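Local coordinates for hypothetical protein DR_0824 (Deinococcus radiodurans, PDB 2IMR) that catalyses the zinc-dependent deamination of aminodeoxyfutalosine to futalosine in menaquinone biosynthesis and, less efficiently, deaminates adenosine and several related nucleosides, at residues Q116-V121 with H331-T336; P285-D290 with I312-R317; C325-H330 with V364-T369; F337-F342 with Q373-L378. All blocks are in the same frame, centred on the assembly; numbering follows the deposited sequence.

Contact 1 of 4, residues Q116-V121 with H331-T336; sequences QWIPEV and HLECGT
I118 lies against the end of helix 326-331 and the turn after it; both inner carbons meet the H331 carbonyl and CD1 goes on to E333. With chi1 at -50°, CG2 stands anti to the backbone N and CG1 beside it, which sets both carbons before the last turn of that helix: CG2 comes to 3.6 Å from the carbonyl O of H331. CG1 also looks toward the L332 methyl CD2, at a looser 4.2 Å. A second bend at chi2 (-65°) carries CD1 onward to the carboxylate end of E333, 3.7 Å from OE1. The methyl packs against the carboxylate and CG of the extended glutamate, a van der Waals contact.

V121, one turn further along helix 119-125, supplies the second apolar pair. Its CG2 methyl meets CD2 of L332 at 3.8 Å, the two side chains crossing at about a right angle. I118 occupies the N-cap position of helix 119-125, and its carbonyl O accepts from V121 N at 2.9 Å, so the first turn fixes the spacing of the two residues that face L332. On the other side, E333 has positive phi and is the C' residue of a Schellman motif that closes helix 326-331, with E333 N directed to H330 O and C334 N to N329 O. The imidazole of H331 is held elsewhere, through NE2 to E360.

L332 and V121 continue inward to F115 of helix 113-116 and to helix 356-359, where V121 touches A357 and L332 touches S358; L332 also packs on E243, the probable proton donor, beside the barrel strand 238-241.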
loop_
_atom_site.group_PDB
_atom_site.type_symbol
_atom_site.label_atom_id
_atom_site.label_comp_id
_atom_site.label_asym_id
_atom_site.label_seq_id
_atom_site.Cartn_x
_atom_site.Cartn_y
_atom_site.Cartn_z
ATOM N N GLN A 116 14.365 -12.339 8.109
ATOM C CA GLN A 116 14.917 -13.594 8.603
ATOM C C GLN A 116 14.796 -13.705 10.120
ATOM O O GLN A 116 14.659 -14.805 10.662
ATOM C CB GLN A 116 16.391 -13.704 8.203
ATOM C CG GLN A 116 16.648 -13.594 6.706
ATOM C CD GLN A 116 15.909 -14.653 5.913
ATOM O OE1 GLN A 116 15.993 -15.844 6.221
ATOM N NE2 GLN A 116 15.182 -14.226 4.883
ATOM N N TRP A 117 14.847 -12.569 10.806
ATOM C CA TRP A 117 14.757 -12.568 12.259
ATOM C C TRP A 117 13.391 -13.025 12.760
ATOM O O TRP A 117 13.233 -13.345 13.938
ATOM C CB TRP A 117 15.091 -11.178 12.815
ATOM C CG TRP A 117 16.451 -10.688 12.394
ATOM C CD1 TRP A 117 17.511 -11.455 12.000
ATOM C CD2 TRP A 117 16.896 -9.325 12.321
ATOM N NE1 TRP A 117 18.583 -10.657 11.682
ATOM C CE2 TRP A 117 18.235 -9.346 11.870
ATOM C CE3 TRP A 117 16.292 -8.088 12.590
ATOM C CZ2 TRP A 117 18.982 -8.176 11.681
ATOM C CZ3 TRP A 117 17.038 -6.922 12.400
ATOM C CH2 TRP A 117 18.367 -6.978 11.950
ATOM N N ILE A 118 12.406 -13.055 11.868
ATOM C CA ILE A 118 11.062 -13.504 12.227
ATOM C C ILE A 118 10.769 -14.740 11.376
ATOM O O ILE A 118 10.170 -14.648 10.299
ATOM C CB ILE A 118 10.003 -12.417 11.945
ATOM C CG1 ILE A 118 10.447 -11.082 12.556
ATOM C CG2 ILE A 118 8.658 -12.836 12.534
ATOM C CD1 ILE A 118 10.527 -11.072 14.079
ATOM N N PRO A 119 11.190 -15.920 11.858
ATOM C CA PRO A 119 11.015 -17.215 11.190
ATOM C C PRO A 119 9.654 -17.463 10.556
ATOM O O PRO A 119 9.576 -17.881 9.401
ATOM C CB PRO A 119 11.321 -18.216 12.303
ATOM C CG PRO A 119 12.349 -17.495 13.114
ATOM C CD PRO A 119 11.755 -16.108 13.207
ATOM N N GLU A 120 8.589 -17.211 11.311
ATOM C CA GLU A 120 7.237 -17.427 10.811
ATOM C C GLU A 120 6.980 -16.692 9.495
ATOM O O GLU A 120 6.284 -17.201 8.620
ATOM C CB GLU A 120 6.204 -17.004 11.862
ATOM C CG GLU A 120 4.772 -17.373 11.494
ATOM C CD GLU A 120 3.806 -17.280 12.668
ATOM O OE1 GLU A 120 3.997 -18.010 13.666
ATOM O OE2 GLU A 120 2.847 -16.479 12.594
ATOM N N VAL A 121 7.541 -15.497 9.352
ATOM C CA VAL A 121 7.354 -14.738 8.121
ATOM C C VAL A 121 8.036 -15.428 6.944
ATOM O O VAL A 121 7.457 -15.552 5.868
ATOM C CB VAL A 121 7.916 -13.311 8.247
ATOM C CG1 VAL A 121 7.851 -12.600 6.889
ATOM C CG2 VAL A 121 7.116 -12.542 9.292
ATOM N N HIS A 331 4.099 -7.522 13.060
ATOM C CA HIS A 331 4.714 -8.845 13.015
ATOM C C HIS A 331 6.201 -8.828 12.679
ATOM O O HIS A 331 6.944 -9.717 13.094
ATOM C CB HIS A 331 3.963 -9.747 12.036
ATOM C CG HIS A 331 2.568 -10.063 12.473
ATOM N ND1 HIS A 331 2.288 -10.640 13.695
ATOM C CD2 HIS A 331 1.374 -9.856 11.872
ATOM C CE1 HIS A 331 0.981 -10.773 13.826
ATOM N NE2 HIS A 331 0.403 -10.305 12.734
ATOM N N LEU A 332 6.644 -7.816 11.944
ATOM C CA LEU A 332 8.054 -7.719 11.588
ATOM C C LEU A 332 8.833 -6.872 12.588
ATOM O O LEU A 332 10.018 -6.591 12.388
ATOM C CB LEU A 332 8.205 -7.161 10.163
ATOM C CG LEU A 332 7.896 -8.203 9.078
ATOM C CD1 LEU A 332 7.731 -7.542 7.716
ATOM C CD2 LEU A 332 9.023 -9.231 9.043
ATOM N N GLU A 333 8.160 -6.477 13.668
ATOM C CA GLU A 333 8.760 -5.673 14.732
ATOM C C GLU A 333 9.486 -4.455 14.174
ATOM O O GLU A 333 10.618 -4.155 14.564
ATOM C CB GLU A 333 9.725 -6.538 15.554
ATOM C CG GLU A 333 9.133 -7.904 15.906
ATOM C CD GLU A 333 9.989 -8.713 16.864
ATOM O OE1 GLU A 333 11.231 -8.653 16.772
ATOM O OE2 GLU A 333 9.408 -9.427 17.707
ATOM N N CYS A 334 8.817 -3.744 13.275
ATOM C CA CYS A 334 9.394 -2.561 12.640
ATOM C C CYS A 334 9.132 -1.264 13.370
ATOM O O CYS A 334 9.717 -0.235 13.041
ATOM C CB CYS A 334 8.834 -2.394 11.235
ATOM S SG CYS A 334 9.221 -3.726 10.125
ATOM N N GLY A 335 8.245 -1.307 14.352
ATOM C CA GLY A 335 7.888 -0.087 15.043
ATOM C C GLY A 335 6.516 0.290 14.512
ATOM O O GLY A 335 5.911 -0.485 13.762
ATOM N N THR A 336 6.023 1.472 14.865
ATOM C CA THR A 336 4.694 1.878 14.425
ATOM C C THR A 336 4.682 3.160 13.593
ATOM O O THR A 336 5.272 4.163 13.982
ATOM C CB THR A 336 3.764 2.065 15.649
ATOM O OG1 THR A 336 3.735 0.852 16.410
ATOM C CG2 THR A 336 2.350 2.410 15.210
#

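Contact 2 of 4, residues P285-D290 with I312-R317; sequences PVRYLD and IARVAR
D290 OD2 receives two arginines of helix 309-318. R314 NH1 approaches at 2.7 Å within its own guanidinium plane and uses the anti lone pair of the oxygen, with an N-H...O angle of 147°. R317 NH2 reaches the same OD2 at 2.9 Å in a weaker, more bent bond. The other oxygen, OD1, takes a hydrogen from a water that also donates to the carbonyl O of R314 and accepts from R317 NE, so both carboxylate oxygens are tied to the facing helix.

R314 arrives extended from CG to NE, its guanidinium lying with one face over CG of R287, which is 3.5 Å from NH2. R317 instead bends at chi3 (60°), turning its guanidinium back toward the acid. Beneath this polar layer V286 CG1 meets V315 CG2 at 4.0 Å, and both valines rest on M304. The helix axes, 9.7 Å apart and 36° from parallel, belong to successive helices on the outside of the barrel, with strand 300-303 between them in sequence.

Further out, D310 pairs with R314 NE, while E291 and D282 pair with R287. The close approach of R287 and R314 is thus probably compensated by acids on both helices and just before the first.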
loop_
_atom_site.group_PDB
_atom_site.type_symbol
_atom_site.label_atom_id
_atom_site.label_comp_id
_atom_site.label_asym_id
_atom_site.label_seq_id
_atom_site.Cartn_x
_atom_site.Cartn_y
_atom_site.Cartn_z
ATOM N N PRO A 285 17.108 7.666 4.895
ATOM C CA PRO A 285 16.747 7.196 3.558
ATOM C C PRO A 285 15.841 8.184 2.820
ATOM O O PRO A 285 15.906 8.300 1.598
ATOM C CB PRO A 285 16.066 5.849 3.832
ATOM C CG PRO A 285 15.558 5.995 5.253
ATOM C CD PRO A 285 16.700 6.707 5.932
ATOM N N VAL A 286 14.995 8.897 3.558
ATOM C CA VAL A 286 14.099 9.859 2.925
ATOM C C VAL A 286 14.875 11.064 2.396
ATOM O O VAL A 286 14.646 11.513 1.269
ATOM C CB VAL A 286 13.008 10.329 3.909
ATOM C CG1 VAL A 286 12.080 11.323 3.222
ATOM C CG2 VAL A 286 12.207 9.115 4.405
ATOM N N ARG A 287 15.790 11.589 3.201
ATOM C CA ARG A 287 16.585 12.733 2.764
ATOM C C ARG A 287 17.407 12.304 1.551
ATOM O O ARG A 287 17.558 13.054 0.592
ATOM C CB ARG A 287 17.512 13.212 3.879
ATOM C CG ARG A 287 18.261 14.478 3.512
ATOM C CD ARG A 287 19.292 14.865 4.557
ATOM N NE ARG A 287 20.209 15.857 4.005
ATOM C CZ ARG A 287 21.489 15.969 4.343
ATOM N NH1 ARG A 287 22.018 15.152 5.243
ATOM N NH2 ARG A 287 22.248 16.886 3.756
ATOM N N TYR A 288 17.933 11.086 1.603
ATOM C CA TYR A 288 18.703 10.538 0.495
ATOM C C TYR A 288 17.904 10.612 -0.809
ATOM O O TYR A 288 18.381 11.142 -1.810
ATOM C CB TYR A 288 19.076 9.083 0.792
ATOM C CG TYR A 288 19.427 8.271 -0.434
ATOM C CD1 TYR A 288 20.501 8.627 -1.248
ATOM C CD2 TYR A 288 18.675 7.142 -0.782
ATOM C CE1 TYR A 288 20.822 7.883 -2.382
ATOM C CE2 TYR A 288 18.984 6.392 -1.910
ATOM C CZ TYR A 288 20.058 6.768 -2.707
ATOM O OH TYR A 288 20.369 6.032 -3.825
ATOM N N LEU A 289 16.685 10.075 -0.799
ATOM C CA LEU A 289 15.844 10.089 -1.998
ATOM C C LEU A 289 15.470 11.498 -2.433
ATOM O O LEU A 289 15.402 11.800 -3.622
ATOM C CB LEU A 289 14.560 9.293 -1.762
ATOM C CG LEU A 289 14.716 7.783 -1.595
ATOM C CD1 LEU A 289 13.359 7.161 -1.246
ATOM C CD2 LEU A 289 15.273 7.193 -2.882
ATOM N N ASP A 290 15.210 12.359 -1.457
ATOM C CA ASP A 290 14.826 13.728 -1.751
ATOM C C ASP A 290 15.958 14.471 -2.460
ATOM O O ASP A 290 15.739 15.108 -3.492
ATOM C CB ASP A 290 14.440 14.444 -0.455
ATOM C CG ASP A 290 13.749 15.773 -0.706
ATOM O OD1 ASP A 290 12.956 15.866 -1.671
ATOM O OD2 ASP A 290 13.986 16.719 0.072
ATOM N N ILE A 312 9.292 13.824 7.233
ATOM C CA ILE A 312 7.873 14.054 6.983
ATOM C C ILE A 312 7.650 15.351 6.207
ATOM O O ILE A 312 6.839 15.394 5.287
ATOM C CB ILE A 312 7.080 14.074 8.314
ATOM C CG1 ILE A 312 7.137 12.683 8.952
ATOM C CG2 ILE A 312 5.623 14.476 8.063
ATOM C CD1 ILE A 312 6.584 12.611 10.356
ATOM N N ALA A 313 8.391 16.397 6.563
ATOM C CA ALA A 313 8.277 17.682 5.877
ATOM C C ALA A 313 8.687 17.542 4.411
ATOM O O ALA A 313 8.056 18.118 3.523
ATOM C CB ALA A 313 9.148 18.730 6.576
ATOM N N ARG A 314 9.738 16.765 4.152
ATOM C CA ARG A 314 10.204 16.561 2.780
ATOM C C ARG A 314 9.152 15.818 1.955
ATOM O O ARG A 314 8.926 16.133 0.785
ATOM C CB ARG A 314 11.523 15.773 2.774
ATOM C CG ARG A 314 12.701 16.510 3.399
ATOM C CD ARG A 314 13.940 15.621 3.464
ATOM N NE ARG A 314 15.106 16.315 4.013
ATOM C CZ ARG A 314 15.895 17.136 3.322
ATOM N NH1 ARG A 314 15.657 17.380 2.042
ATOM N NH2 ARG A 314 16.932 17.710 3.914
ATOM N N VAL A 315 8.516 14.828 2.570
ATOM C CA VAL A 315 7.482 14.045 1.899
ATOM C C VAL A 315 6.282 14.923 1.555
ATOM O O VAL A 315 5.736 14.852 0.452
ATOM C CB VAL A 315 7.018 12.866 2.798
ATOM C CG1 VAL A 315 5.801 12.179 2.191
ATOM C CG2 VAL A 315 8.158 11.880 2.965
ATOM N N ALA A 316 5.877 15.750 2.510
ATOM C CA ALA A 316 4.747 16.650 2.319
ATOM C C ALA A 316 5.017 17.641 1.185
ATOM O O ALA A 316 4.156 17.881 0.339
ATOM C CB ALA A 316 4.461 17.398 3.614
ATOM N N ARG A 317 6.218 18.206 1.173
ATOM C CA ARG A 317 6.614 19.170 0.146
ATOM C C ARG A 317 6.572 18.567 -1.253
ATOM O O ARG A 317 6.134 19.214 -2.211
ATOM C CB ARG A 317 8.030 19.685 0.434
ATOM C CG ARG A 317 8.619 20.552 -0.674
ATOM C CD ARG A 317 9.964 21.140 -0.271
ATOM N NE ARG A 317 10.964 20.121 0.040
ATOM C CZ ARG A 317 12.221 20.397 0.370
ATOM N NH1 ARG A 317 12.625 21.659 0.428
ATOM N NH2 ARG A 317 13.075 19.419 0.644
HETATM O O HOH W 1 10.741 17.452 -0.895
#

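Contact 3 of 4, residues C325-H330 with V364-T369; sequences CPRSNH and VREEVT
A buried salt-bridge network joins the first turns of helices 326-331 and 365-374, close to the zinc end of the barrel, and R327 is its hub. E367 grips this residue twice: OE1 accepts from the backbone N of R327 through its syn lone pair, almost straight at 174° and 2.9 Å, while OE2 takes NE at 2.7 Å. The latter bond lies in the guanidinium plane but comes from above the carboxylate plane, the two groups being turned 74° apart. NH2 adds a weak third bond to OE2. The bend of E367 at chi2 (-63°) folds its carboxylate back against P326, whose CB lies 3.2 Å from OE1.

In this metallo-dependent hydrolase barrel, helix 326-331 follows strand 322-324, and helix 365-374 comes after strand 349-351 and the loop carrying D354, a zinc-binding residue. C325, at the N-cap position, has its side chain near D354 and H99, and S328 OG bonds to D354.

E366 holds the far end of the guanidinium, its OE1 accepting from NH1 at 2.7 Å while its CB sits over one face. T361 OG1 bonds to both E366 OE1 and R327 NH2. A water donates to E367 OE2 and accepts from S328 N, linking the network to the residue beside D354.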
loop_
_atom_site.group_PDB
_atom_site.type_symbol
_atom_site.label_atom_id
_atom_site.label_comp_id
_atom_site.label_asym_id
_atom_site.label_seq_id
_atom_site.Cartn_x
_atom_site.Cartn_y
_atom_site.Cartn_z
ATOM N N CYS A 325 1.084 -0.431 6.307
ATOM C CA CYS A 325 0.620 -1.817 6.441
ATOM C C CYS A 325 0.749 -2.155 7.931
ATOM O O CYS A 325 1.748 -2.725 8.373
ATOM C CB CYS A 325 1.504 -2.757 5.601
ATOM S SG CYS A 325 1.623 -2.331 3.825
ATOM N N PRO A 326 -0.270 -1.798 8.727
ATOM C CA PRO A 326 -0.314 -2.024 10.177
ATOM C C PRO A 326 0.124 -3.387 10.705
ATOM O O PRO A 326 1.120 -3.490 11.418
ATOM C CB PRO A 326 -1.764 -1.702 10.527
ATOM C CG PRO A 326 -2.112 -0.651 9.537
ATOM C CD PRO A 326 -1.538 -1.218 8.262
ATOM N N ARG A 327 -0.618 -4.435 10.375
ATOM C CA ARG A 327 -0.263 -5.752 10.879
ATOM C C ARG A 327 1.141 -6.185 10.491
ATOM O O ARG A 327 1.886 -6.701 11.323
ATOM C CB ARG A 327 -1.293 -6.781 10.419
ATOM C CG ARG A 327 -2.641 -6.564 11.084
ATOM C CD ARG A 327 -3.657 -7.597 10.631
ATOM N NE ARG A 327 -3.918 -7.504 9.200
ATOM C CZ ARG A 327 -4.789 -8.272 8.555
ATOM N NH1 ARG A 327 -5.486 -9.193 9.216
ATOM N NH2 ARG A 327 -4.964 -8.121 7.250
ATOM N N SER A 328 1.506 -5.967 9.231
ATOM C CA SER A 328 2.832 -6.340 8.770
ATOM C C SER A 328 3.921 -5.688 9.621
ATOM O O SER A 328 4.870 -6.355 10.034
ATOM C CB SER A 328 3.023 -5.938 7.303
ATOM O OG SER A 328 4.321 -6.291 6.855
ATOM N N ASN A 329 3.790 -4.390 9.889
ATOM C CA ASN A 329 4.797 -3.694 10.692
ATOM C C ASN A 329 4.906 -4.299 12.081
ATOM O O ASN A 329 5.998 -4.404 12.642
ATOM C CB ASN A 329 4.465 -2.209 10.837
ATOM C CG ASN A 329 4.531 -1.458 9.522
ATOM O OD1 ASN A 329 5.115 -1.928 8.541
ATOM N ND2 ASN A 329 3.948 -0.276 9.502
ATOM N N HIS A 330 3.769 -4.694 12.640
ATOM C CA HIS A 330 3.760 -5.283 13.965
ATOM C C HIS A 330 4.469 -6.638 13.982
ATOM O O HIS A 330 5.346 -6.878 14.814
ATOM C CB HIS A 330 2.322 -5.440 14.467
ATOM C CG HIS A 330 2.217 -6.230 15.732
ATOM N ND1 HIS A 330 2.781 -5.810 16.918
ATOM C CD2 HIS A 330 1.672 -7.444 15.982
ATOM C CE1 HIS A 330 2.591 -6.736 17.843
ATOM N NE2 HIS A 330 1.921 -7.738 17.299
ATOM N N VAL A 364 -8.103 -5.629 3.810
ATOM C CA VAL A 364 -7.807 -4.332 4.426
ATOM C C VAL A 364 -8.784 -3.928 5.533
ATOM O O VAL A 364 -8.458 -3.092 6.375
ATOM C CB VAL A 364 -7.745 -3.207 3.353
ATOM C CG1 VAL A 364 -7.709 -1.829 4.015
ATOM C CG2 VAL A 364 -6.498 -3.388 2.509
ATOM N N ARG A 365 -9.980 -4.514 5.548
ATOM C CA ARG A 365 -10.939 -4.175 6.600
ATOM C C ARG A 365 -10.300 -4.497 7.948
ATOM O O ARG A 365 -10.559 -3.837 8.956
ATOM C CB ARG A 365 -12.231 -4.989 6.445
ATOM C CG ARG A 365 -12.937 -4.787 5.114
ATOM C CD ARG A 365 -14.184 -5.653 5.049
ATOM N NE ARG A 365 -14.892 -5.547 3.778
ATOM C CZ ARG A 365 -14.416 -5.971 2.612
ATOM N NH1 ARG A 365 -13.217 -6.534 2.541
ATOM N NH2 ARG A 365 -15.149 -5.851 1.514
ATOM N N GLU A 366 -9.461 -5.522 7.956
ATOM C CA GLU A 366 -8.786 -5.943 9.169
ATOM C C GLU A 366 -7.669 -4.984 9.578
ATOM O O GLU A 366 -7.327 -4.889 10.758
ATOM C CB GLU A 366 -8.274 -7.375 8.984
ATOM C CG GLU A 366 -9.429 -8.390 9.049
ATOM C CD GLU A 366 -9.096 -9.758 8.482
ATOM O OE1 GLU A 366 -7.905 -10.092 8.342
ATOM O OE2 GLU A 366 -10.045 -10.513 8.184
ATOM N N GLU A 367 -7.116 -4.263 8.610
ATOM C CA GLU A 367 -6.062 -3.297 8.908
ATOM C C GLU A 367 -6.699 -2.073 9.547
ATOM O O GLU A 367 -6.087 -1.403 10.371
ATOM C CB GLU A 367 -5.324 -2.884 7.631
ATOM C CG GLU A 367 -4.582 -4.022 6.935
ATOM C CD GLU A 367 -3.469 -4.630 7.779
ATOM O OE1 GLU A 367 -3.056 -4.006 8.779
ATOM O OE2 GLU A 367 -2.996 -5.736 7.424
ATOM N N VAL A 368 -7.937 -1.781 9.154
ATOM C CA VAL A 368 -8.657 -0.643 9.713
ATOM C C VAL A 368 -8.878 -0.910 11.198
ATOM O O VAL A 368 -8.654 -0.042 12.039
ATOM C CB VAL A 368 -10.022 -0.443 9.003
ATOM C CG1 VAL A 368 -10.883 0.564 9.772
ATOM C CG2 VAL A 368 -9.791 0.054 7.580
ATOM N N THR A 369 -9.308 -2.125 11.514
ATOM C CA THR A 369 -9.541 -2.505 12.897
ATOM C C THR A 369 -8.248 -2.395 13.691
ATOM O O THR A 369 -8.229 -1.845 14.789
ATOM C CB THR A 369 -10.075 -3.944 12.981
ATOM O OG1 THR A 369 -11.373 -3.993 12.380
ATOM C CG2 THR A 369 -10.161 -4.417 14.428
HETATM O O HOH W 2 -0.329 -5.462 7.086
#

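Contact 4 of 4, residues F337-F342 with Q373-L378; sequences FDWPAF and QLYPGL
Y375 takes chi1 of -44°, placing its ring beside the backbone N, and W339 takes chi1 of -161°, with CG anti to the backbone N; together these torsions bring the CB of W339 over the centre of the tyrosine ring, 3.8 Å from its centroid in a CH-pi contact. The indole then turns its edge toward the same face, an edge-to-face pair with the planes 71° apart, and its CE3 lies 3.7 Å from Y375 CE1. L374 CB covers the opposite face of the tyrosine ring.

At the end of that ring, the hydroxyl donates to the carbonyl O of F337 at 2.6 Å, reaching it somewhat out of the carbonyl plane. P340 CD packs on CD2 of the ring at 3.7 Å.

Both segments are helix boundaries of the barrel. D338 is the N-cap of helix 339-344, with OD1 accepting from A341 N, and Y375 is the first residue beyond helix 365-374 and opens a type I beta turn to L378.

That turn returns L378 to the tryptophan, where its CD2 methyl stands over one face of the five-membered ring, 3.6 Å from CG. W339 continues inward to V349 and L351 of strand 349-351, and to V382, L383 and A386 of helix 380-395.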
loop_
_atom_site.group_PDB
_atom_site.type_symbol
_atom_site.label_atom_id
_atom_site.label_comp_id
_atom_site.label_asym_id
_atom_site.label_seq_id
_atom_site.Cartn_x
_atom_site.Cartn_y
_atom_site.Cartn_z
ATOM N N PHE A 337 4.020 3.095 12.439
ATOM C CA PHE A 337 3.872 4.231 11.526
ATOM C C PHE A 337 3.208 5.367 12.303
ATOM O O PHE A 337 2.180 5.161 12.943
ATOM C CB PHE A 337 2.980 3.815 10.347
ATOM C CG PHE A 337 2.602 4.941 9.422
ATOM C CD1 PHE A 337 3.554 5.544 8.604
ATOM C CD2 PHE A 337 1.276 5.369 9.338
ATOM C CE1 PHE A 337 3.194 6.550 7.715
ATOM C CE2 PHE A 337 0.905 6.375 8.453
ATOM C CZ PHE A 337 1.867 6.970 7.635
ATOM N N ASP A 338 3.788 6.560 12.245
ATOM C CA ASP A 338 3.221 7.701 12.964
ATOM C C ASP A 338 2.122 8.345 12.124
ATOM O O ASP A 338 2.321 9.398 11.526
ATOM C CB ASP A 338 4.313 8.734 13.265
ATOM C CG ASP A 338 3.902 9.709 14.355
ATOM O OD1 ASP A 338 2.683 9.885 14.560
ATOM O OD2 ASP A 338 4.792 10.298 14.997
ATOM N N TRP A 339 0.954 7.713 12.076
ATOM C CA TRP A 339 -0.135 8.250 11.275
ATOM C C TRP A 339 -0.517 9.671 11.699
ATOM O O TRP A 339 -0.661 10.557 10.856
ATOM C CB TRP A 339 -1.364 7.338 11.357
ATOM C CG TRP A 339 -2.350 7.551 10.240
ATOM C CD1 TRP A 339 -2.727 8.743 9.688
ATOM C CD2 TRP A 339 -3.122 6.542 9.578
ATOM N NE1 TRP A 339 -3.688 8.539 8.727
ATOM C CE2 TRP A 339 -3.949 7.198 8.640
ATOM C CE3 TRP A 339 -3.197 5.147 9.691
ATOM C CZ2 TRP A 339 -4.841 6.505 7.816
ATOM C CZ3 TRP A 339 -4.085 4.456 8.874
ATOM C CH2 TRP A 339 -4.896 5.137 7.947
ATOM N N PRO A 340 -0.690 9.910 13.007
ATOM C CA PRO A 340 -1.058 11.280 13.388
ATOM C C PRO A 340 -0.096 12.358 12.884
ATOM O O PRO A 340 -0.529 13.447 12.491
ATOM C CB PRO A 340 -1.152 11.218 14.917
ATOM C CG PRO A 340 -0.408 9.968 15.293
ATOM C CD PRO A 340 -0.691 9.014 14.173
ATOM N N ALA A 341 1.200 12.054 12.875
ATOM C CA ALA A 341 2.201 13.010 12.404
ATOM C C ALA A 341 2.047 13.254 10.902
ATOM O O ALA A 341 2.129 14.390 10.435
ATOM C CB ALA A 341 3.604 12.497 12.718
ATOM N N PHE A 342 1.823 12.184 10.144
ATOM C CA PHE A 342 1.651 12.304 8.702
ATOM C C PHE A 342 0.348 13.027 8.365
ATOM O O PHE A 342 0.297 13.841 7.439
ATOM C CB PHE A 342 1.673 10.917 8.052
ATOM C CG PHE A 342 3.061 10.404 7.762
ATOM C CD1 PHE A 342 3.650 10.620 6.518
ATOM C CD2 PHE A 342 3.785 9.721 8.734
ATOM C CE1 PHE A 342 4.946 10.159 6.245
ATOM C CE2 PHE A 342 5.079 9.257 8.474
ATOM C CZ PHE A 342 5.659 9.477 7.226
ATOM N N GLN A 373 -6.827 0.469 16.871
ATOM C CA GLN A 373 -6.172 0.138 18.124
ATOM C C GLN A 373 -4.825 0.849 18.264
ATOM O O GLN A 373 -4.444 1.269 19.358
ATOM C CB GLN A 373 -6.004 -1.375 18.212
ATOM C CG GLN A 373 -7.312 -2.101 17.943
ATOM C CD GLN A 373 -7.154 -3.598 17.840
ATOM O OE1 GLN A 373 -6.041 -4.116 17.716
ATOM N NE2 GLN A 373 -8.279 -4.310 17.878
ATOM N N LEU A 374 -4.106 0.988 17.153
ATOM C CA LEU A 374 -2.807 1.662 17.171
ATOM C C LEU A 374 -2.916 3.156 17.444
ATOM O O LEU A 374 -2.058 3.739 18.109
ATOM C CB LEU A 374 -2.089 1.497 15.827
ATOM C CG LEU A 374 -1.604 0.125 15.376
ATOM C CD1 LEU A 374 -1.040 0.246 13.951
ATOM C CD2 LEU A 374 -0.538 -0.389 16.330
ATOM N N TYR A 375 -3.960 3.782 16.915
ATOM C CA TYR A 375 -4.119 5.222 17.061
ATOM C C TYR A 375 -5.399 5.636 17.779
ATOM O O TYR A 375 -6.344 6.130 17.159
ATOM C CB TYR A 375 -4.054 5.864 15.675
ATOM C CG TYR A 375 -2.941 5.289 14.816
ATOM C CD1 TYR A 375 -3.224 4.436 13.748
ATOM C CD2 TYR A 375 -1.606 5.570 15.099
ATOM C CE1 TYR A 375 -2.200 3.875 12.985
ATOM C CE2 TYR A 375 -0.577 5.018 14.342
ATOM C CZ TYR A 375 -0.880 4.171 13.292
ATOM O OH TYR A 375 0.141 3.611 12.560
ATOM N N PRO A 376 -5.428 5.467 19.111
ATOM C CA PRO A 376 -6.597 5.820 19.924
ATOM C C PRO A 376 -7.085 7.258 19.776
ATOM O O PRO A 376 -8.282 7.517 19.847
ATOM C CB PRO A 376 -6.136 5.499 21.345
ATOM C CG PRO A 376 -4.655 5.734 21.283
ATOM C CD PRO A 376 -4.293 5.083 19.966
ATOM N N GLY A 377 -6.163 8.192 19.565
ATOM C CA GLY A 377 -6.562 9.583 19.427
ATOM C C GLY A 377 -6.930 9.988 18.012
ATOM O O GLY A 377 -7.473 11.073 17.788
ATOM N N LEU A 378 -6.643 9.116 17.052
ATOM C CA LEU A 378 -6.934 9.404 15.654
ATOM C C LEU A 378 -8.406 9.173 15.313
ATOM O O LEU A 378 -8.981 8.135 15.641
ATOM C CB LEU A 378 -6.047 8.538 14.759
ATOM C CG LEU A 378 -5.982 8.895 13.273
ATOM C CD1 LEU A 378 -5.425 10.304 13.113
ATOM C CD2 LEU A 378 -5.099 7.889 12.551
#

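All four contacts lie in the amidohydrolase barrel; apart from 116-121, their segments belong to its later strands and helices. Contact 2 is nested within the long loop closed by contact 1 and precedes contacts 3 and 4, whose segments alternate along the chain. Contacts 3 and 4 share helix 365-374, and their centres are about 13 Å apart. The turn in contact 1 continues helix 326-331 of contact 3, and its T336 packs on Y375 of contact 4. Contact 2, with its centre about 20 Å from that of contact 4, joins it through I312 against A341 and F342. The helices round strands 300-303, 322-324 and 349-351 are linked in sequence, with contacts 1 and 3 nearest the zinc site.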